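Local coordinates for protein pectate lyase (Erwinia chrysanthemi, PDB 1RU4) that cleaves pectate (polygalacturonate) by beta-elimination, as a lyase built on a right-handed parallel beta-helix, at residues A[7-21]-A[44-58]. Numbering follows the deposited sequence.
Sequences LTSGISTKRIYYVAP and AVNPGELILLKPGTY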
loop_
_atom_site.group_PDB
_atom_site.type_symbol
_atom_site.label_atom_id
_atom_site.label_comp_id
_atom_site.label_asym_id
_atom_site.label_seq_id
_atom_site.Cartn_x
_atom_site.Cartn_y
_atom_site.Cartn_z
ATOM N N LEU A 7 -24.170 -8.471 -4.746
ATOM C CA LEU A 7 -23.648 -8.921 -6.036
ATOM C C LEU A 7 -22.552 -8.010 -6.583
ATOM O O LEU A 7 -21.481 -8.485 -6.960
ATOM C CB LEU A 7 -24.780 -9.024 -7.065
ATOM C CG LEU A 7 -24.378 -9.382 -8.501
ATOM C CD1 LEU A 7 -23.855 -10.809 -8.561
ATOM C CD2 LEU A 7 -25.571 -9.218 -9.429
ATOM N N THR A 8 -22.818 -6.705 -6.603
ATOM C CA THR A 8 -21.881 -5.733 -7.165
ATOM C C THR A 8 -20.863 -5.169 -6.176
ATOM O O THR A 8 -20.204 -4.166 -6.462
ATOM C CB THR A 8 -22.616 -4.564 -7.839
ATOM O OG1 THR A 8 -23.379 -3.850 -6.858
ATOM C CG2 THR A 8 -23.544 -5.074 -8.938
ATOM N N SER A 9 -20.767 -5.789 -5.003
ATOM C CA SER A 9 -19.757 -5.423 -4.015
ATOM C C SER A 9 -19.737 -3.937 -3.637
ATOM O O SER A 9 -18.670 -3.332 -3.522
ATOM C CB SER A 9 -18.379 -5.860 -4.522
ATOM O OG SER A 9 -18.388 -7.238 -4.855
ATOM N N GLY A 10 -20.921 -3.357 -3.458
ATOM C CA GLY A 10 -21.022 -1.964 -3.048
ATOM C C GLY A 10 -21.070 -0.935 -4.163
ATOM O O GLY A 10 -21.255 0.256 -3.904
ATOM N N ILE A 11 -20.933 -1.391 -5.403
ATOM C CA ILE A 11 -20.900 -0.501 -6.560
ATOM C C ILE A 11 -22.274 -0.246 -7.186
ATOM O O ILE A 11 -23.051 -1.174 -7.399
ATOM C CB ILE A 11 -19.938 -1.063 -7.636
ATOM C CG1 ILE A 11 -18.502 -1.053 -7.104
ATOM C CG2 ILE A 11 -20.052 -0.269 -8.934
ATOM C CD1 ILE A 11 -17.522 -1.840 -7.955
ATOM N N SER A 12 -22.566 1.026 -7.457
ATOM C CA SER A 12 -23.793 1.418 -8.152
ATOM C C SER A 12 -23.459 1.624 -9.625
ATOM O O SER A 12 -22.607 2.447 -9.961
ATOM C CB SER A 12 -24.355 2.719 -7.571
ATOM O OG SER A 12 -24.843 2.531 -6.256
ATOM N N THR A 13 -24.128 0.882 -10.503
ATOM C CA THR A 13 -23.838 0.965 -11.932
ATOM C C THR A 13 -25.071 0.809 -12.820
ATOM O O THR A 13 -26.063 0.191 -12.429
ATOM C CB THR A 13 -22.775 -0.082 -12.340
ATOM O OG1 THR A 13 -22.418 0.101 -13.714
ATOM C CG2 THR A 13 -23.306 -1.493 -12.139
ATOM N N LYS A 14 -24.989 1.371 -14.023
ATOM C CA LYS A 14 -26.087 1.322 -14.986
ATOM C C LYS A 14 -26.009 0.112 -15.913
ATOM O O LYS A 14 -26.969 -0.194 -16.622
ATOM C CB LYS A 14 -26.109 2.601 -15.828
ATOM C CG LYS A 14 -24.873 2.795 -16.700
ATOM C CD LYS A 14 -24.957 4.081 -17.510
ATOM C CE LYS A 14 -23.705 4.285 -18.350
ATOM N NZ LYS A 14 -23.744 5.568 -19.107
ATOM N N ARG A 15 -24.870 -0.575 -15.904
ATOM C CA ARG A 15 -24.656 -1.712 -16.791
ATOM C C ARG A 15 -23.583 -2.650 -16.248
ATOM O O ARG A 15 -22.495 -2.214 -15.871
ATOM C CB ARG A 15 -24.258 -1.209 -18.184
ATOM C CG ARG A 15 -23.812 -2.282 -19.168
ATOM C CD ARG A 15 -24.951 -3.175 -19.612
ATOM N NE ARG A 15 -24.506 -4.124 -20.630
ATOM C CZ ARG A 15 -25.316 -4.782 -21.453
ATOM N NH1 ARG A 15 -26.630 -4.601 -21.388
ATOM N NH2 ARG A 15 -24.810 -5.615 -22.352
ATOM N N ILE A 16 -23.900 -3.940 -16.222
ATOM C CA ILE A 16 -22.977 -4.960 -15.741
ATOM C C ILE A 16 -22.546 -5.894 -16.866
ATOM O O ILE A 16 -23.379 -6.408 -17.615
ATOM C CB ILE A 16 -23.618 -5.824 -14.628
ATOM C CG1 ILE A 16 -24.091 -4.939 -13.472
ATOM C CG2 ILE A 16 -22.626 -6.879 -14.135
ATOM C CD1 ILE A 16 -24.838 -5.689 -12.389
ATOM N N TYR A 17 -21.237 -6.090 -16.987
ATOM C CA TYR A 17 -20.682 -7.063 -17.923
ATOM C C TYR A 17 -20.168 -8.231 -17.092
ATOM O O TYR A 17 -19.184 -8.096 -16.360
ATOM C CB TYR A 17 -19.528 -6.456 -18.725
ATOM C CG TYR A 17 -19.928 -5.290 -19.593
ATOM C CD1 TYR A 17 -19.783 -3.981 -19.141
ATOM C CD2 TYR A 17 -20.470 -5.496 -20.862
ATOM C CE1 TYR A 17 -20.168 -2.902 -19.928
ATOM C CE2 TYR A 17 -20.862 -4.424 -21.659
ATOM C CZ TYR A 17 -20.711 -3.132 -21.186
ATOM O OH TYR A 17 -21.113 -2.071 -21.965
ATOM N N TYR A 18 -20.859 -9.365 -17.176
ATOM C CA TYR A 18 -20.474 -10.555 -16.427
ATOM C C TYR A 18 -19.305 -11.279 -17.085
ATOM O O TYR A 18 -19.379 -11.686 -18.250
ATOM C CB TYR A 18 -21.663 -11.502 -16.276
ATOM C CG TYR A 18 -22.756 -10.990 -15.365
ATOM C CD1 TYR A 18 -23.699 -10.067 -15.819
ATOM C CD2 TYR A 18 -22.871 -11.459 -14.057
ATOM C CE1 TYR A 18 -24.733 -9.627 -14.992
ATOM C CE2 TYR A 18 -23.898 -11.028 -13.223
ATOM C CZ TYR A 18 -24.824 -10.116 -13.696
ATOM O OH TYR A 18 -25.845 -9.704 -12.873
ATOM N N VAL A 19 -18.231 -11.440 -16.318
ATOM C CA VAL A 19 -16.998 -12.050 -16.796
ATOM C C VAL A 19 -16.588 -13.220 -15.903
ATOM O O VAL A 19 -16.833 -13.209 -14.697
ATOM C CB VAL A 19 -15.859 -10.989 -16.830
ATOM C CG1 VAL A 19 -14.505 -11.638 -17.107
ATOM C CG2 VAL A 19 -16.159 -9.942 -17.890
ATOM N N ALA A 20 -15.989 -14.239 -16.516
ATOM C CA ALA A 20 -15.483 -15.401 -15.792
ATOM C C ALA A 20 -14.209 -15.882 -16.484
ATOM O O ALA A 20 -13.950 -15.518 -17.630
ATOM C CB ALA A 20 -16.529 -16.511 -15.771
ATOM N N PRO A 21 -13.382 -16.681 -15.785
ATOM C CA PRO A 21 -12.138 -17.188 -16.375
ATOM C C PRO A 21 -12.351 -17.963 -17.678
ATOM O O PRO A 21 -11.526 -17.890 -18.590
ATOM C CB PRO A 21 -11.588 -18.093 -15.273
ATOM C CG PRO A 21 -12.044 -17.405 -14.028
ATOM C CD PRO A 21 -13.478 -17.068 -14.365
ATOM N N ALA A 44 -15.820 -3.413 -24.572
ATOM C CA ALA A 44 -17.175 -2.866 -24.534
ATOM C C ALA A 44 -17.458 -1.813 -23.462
ATOM O O ALA A 44 -18.240 -0.888 -23.689
ATOM C CB ALA A 44 -18.181 -4.002 -24.416
ATOM N N VAL A 45 -16.825 -1.950 -22.300
ATOM C CA VAL A 45 -17.123 -1.099 -21.148
ATOM C C VAL A 45 -16.992 0.412 -21.370
ATOM O O VAL A 45 -16.066 0.883 -22.032
ATOM C CB VAL A 45 -16.293 -1.529 -19.911
ATOM C CG1 VAL A 45 -14.823 -1.165 -20.093
ATOM C CG2 VAL A 45 -16.872 -0.926 -18.641
ATOM N N ASN A 46 -17.936 1.160 -20.803
ATOM C CA ASN A 46 -17.961 2.617 -20.898
ATOM C C ASN A 46 -18.021 3.252 -19.506
ATOM O O ASN A 46 -18.289 2.561 -18.521
ATOM C CB ASN A 46 -19.158 3.059 -21.748
ATOM C CG ASN A 46 -18.898 2.897 -23.229
ATOM O OD1 ASN A 46 -17.855 3.313 -23.730
ATOM N ND2 ASN A 46 -19.831 2.267 -23.934
ATOM N N PRO A 47 -17.757 4.570 -19.402
ATOM C CA PRO A 47 -17.788 5.265 -18.107
ATOM C C PRO A 47 -19.058 5.007 -17.302
ATOM O O PRO A 47 -20.169 5.077 -17.833
ATOM C CB PRO A 47 -17.670 6.732 -18.512
ATOM C CG PRO A 47 -16.788 6.665 -19.708
ATOM C CD PRO A 47 -17.373 5.503 -20.478
ATOM N N GLY A 48 -18.876 4.673 -16.027
ATOM C CA GLY A 48 -20.000 4.406 -15.146
ATOM C C GLY A 48 -20.477 2.964 -15.144
ATOM O O GLY A 48 -21.351 2.599 -14.355
ATOM N N GLU A 49 -19.919 2.150 -16.034
ATOM C CA GLU A 49 -20.299 0.746 -16.138
ATOM C C GLU A 49 -19.336 -0.154 -15.368
ATOM O O GLU A 49 -18.269 0.292 -14.938
ATOM C CB GLU A 49 -20.403 0.331 -17.607
ATOM C CG GLU A 49 -21.428 1.164 -18.378
ATOM C CD GLU A 49 -21.570 0.778 -19.838
ATOM O OE1 GLU A 49 -22.608 1.137 -20.436
ATOM O OE2 GLU A 49 -20.657 0.135 -20.395
ATOM N N LEU A 50 -19.713 -1.419 -15.209
ATOM C CA LEU A 50 -18.960 -2.347 -14.371
ATOM C C LEU A 50 -18.615 -3.682 -15.017
ATOM O O LEU A 50 -19.485 -4.385 -15.538
ATOM C CB LEU A 50 -19.742 -2.601 -13.073
ATOM C CG LEU A 50 -19.414 -3.807 -12.181
ATOM C CD1 LEU A 50 -18.048 -3.658 -11.526
ATOM C CD2 LEU A 50 -20.490 -3.948 -11.119
ATOM N N ILE A 51 -17.332 -4.031 -14.962
ATOM C CA ILE A 51 -16.879 -5.353 -15.372
ATOM C C ILE A 51 -16.903 -6.191 -14.091
ATOM O O ILE A 51 -16.060 -6.020 -13.203
ATOM C CB ILE A 51 -15.442 -5.314 -15.954
ATOM C CG1 ILE A 51 -15.406 -4.438 -17.211
ATOM C CG2 ILE A 51 -14.964 -6.728 -16.280
ATOM C CD1 ILE A 51 -14.037 -4.331 -17.847
ATOM N N LEU A 52 -17.920 -7.037 -13.970
ATOM C CA LEU A 52 -18.100 -7.859 -12.779
ATOM C C LEU A 52 -17.451 -9.226 -12.958
ATOM O O LEU A 52 -17.873 -10.030 -13.795
ATOM C CB LEU A 52 -19.586 -8.011 -12.460
ATOM C CG LEU A 52 -19.933 -8.637 -11.110
ATOM C CD1 LEU A 52 -19.455 -7.736 -9.983
ATOM C CD2 LEU A 52 -21.435 -8.858 -11.015
ATOM N N LEU A 53 -16.418 -9.473 -12.160
ATOM C CA LEU A 53 -15.637 -10.698 -12.245
ATOM C C LEU A 53 -16.125 -11.797 -11.308
ATOM O O LEU A 53 -16.297 -11.575 -10.111
ATOM C CB LEU A 53 -14.173 -10.388 -11.918
ATOM C CG LEU A 53 -13.504 -9.273 -12.729
ATOM C CD1 LEU A 53 -12.209 -8.844 -12.058
ATOM C CD2 LEU A 53 -13.243 -9.743 -14.151
ATOM N N LYS A 54 -16.342 -12.986 -11.856
ATOM C CA LYS A 54 -16.660 -14.142 -11.029
ATOM C C LYS A 54 -15.411 -14.420 -10.194
ATOM O O LYS A 54 -14.295 -14.390 -10.718
ATOM C CB LYS A 54 -16.969 -15.355 -11.909
ATOM C CG LYS A 54 -17.300 -16.622 -11.141
ATOM C CD LYS A 54 -17.410 -17.810 -12.078
ATOM C CE LYS A 54 -17.623 -19.106 -11.312
ATOM N NZ LYS A 54 -17.637 -20.281 -12.225
ATOM N N PRO A 55 -15.573 -14.641 -8.878
ATOM C CA PRO A 55 -14.400 -14.917 -8.039
ATOM C C PRO A 55 -13.629 -16.127 -8.569
ATOM O O PRO A 55 -14.226 -17.131 -8.961
ATOM C CB PRO A 55 -15.021 -15.197 -6.672
ATOM C CG PRO A 55 -16.228 -14.303 -6.670
ATOM C CD PRO A 55 -16.793 -14.532 -8.057
ATOM N N GLY A 56 -12.305 -16.001 -8.617
ATOM C CA GLY A 56 -11.470 -17.074 -9.125
ATOM C C GLY A 56 -10.133 -16.558 -9.617
ATOM O O GLY A 56 -9.733 -15.438 -9.287
ATOM N N THR A 57 -9.446 -17.378 -10.409
ATOM C CA THR A 57 -8.142 -17.021 -10.959
ATOM C C THR A 57 -8.219 -16.834 -12.471
ATOM O O THR A 57 -8.747 -17.686 -13.194
ATOM C CB THR A 57 -7.077 -18.095 -10.633
ATOM O OG1 THR A 57 -6.949 -18.219 -9.210
ATOM C CG2 THR A 57 -5.721 -17.710 -11.218
ATOM N N TYR A 58 -7.706 -15.693 -12.923
ATOM C CA TYR A 58 -7.644 -15.341 -14.334
ATOM C C TYR A 58 -6.181 -15.454 -14.758
ATOM O O TYR A 58 -5.345 -14.643 -14.360
ATOM C CB TYR A 58 -8.172 -13.918 -14.527
ATOM C CG TYR A 58 -9.642 -13.790 -14.182
ATOM C CD1 TYR A 58 -10.072 -13.781 -12.854
ATOM C CD2 TYR A 58 -10.607 -13.742 -15.187
ATOM C CE1 TYR A 58 -11.430 -13.738 -12.535
ATOM C CE2 TYR A 58 -11.965 -13.697 -14.882
ATOM C CZ TYR A 58 -12.369 -13.698 -13.555
ATOM O OH TYR A 58 -13.712 -13.690 -13.256
HETATM O O HOH W 1 -21.147 5.983 -20.259
HETATM O O HOH W 2 -23.597 4.156 -13.636
#
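Tyr17 hydroxyl OH donates to Glu49 OE2 at 2.7 Å, joining two segments whose backbones also pair. Strands 16-19 and 50-53 run parallel, with Ile16, Tyr17, Tyr18 and Val19 beside Leu50, Ile51, Leu52 and Leu53. Five N-H...O=C bonds link the segments in a ladder whose first and last rungs reach Arg15 O and Lys54 N: Leu50 N to Arg15 O, Tyr17 N to Leu50 O, Leu52 N to Tyr17 O, Val19 N to Leu52 O and Lys54 N to Val19 O. The straightest is that of Tyr17 N, 172° at the hydrogen. Glu49 OE2 takes a second donor, Asn46 N at 2.9 Å; the two come from opposite faces of the carboxylate, whose plane stands 57° from the phenol ring. With CG anti to its carbonyl carbon (chi1 -63°), Tyr17 lays its ring beside Ala44 and Val45, at the end of helix 38-44. At the turn 46-49, Thr13 OG1 lies 2.8 Å from Gly48 O, although its proton could instead serve Arg15 O. Gly48 O also accepts from a water, and another water links Lys14 NZ to Pro47 O. On the face carrying Ile16, Tyr18, Leu50 and Leu52, Leu50 meets Thr8, Ile11 and Thr13, while Leu52 CB packs 3.7 Å from Ile16 CG2 and Leu52 CD2 reaches Leu7 CG. On the face of Tyr17 and Val19, Val19 CG1 touches Leu53 CD2. Farther along, Pro21 CG sits over the Tyr58 ring in a CH-pi contact, 3.8 Å from its centroid, and Tyr58 OH donates to Lys54 O at 2.7 Å. Strand 82-86 pairs with 50-53 in turn, so this is the first rung-to-rung step of the parallel beta-helix. The doubly held OE2 of buried Glu49 ties the 46-49 turn to Tyr17, and its two donors would probably stabilise a negative carboxylate.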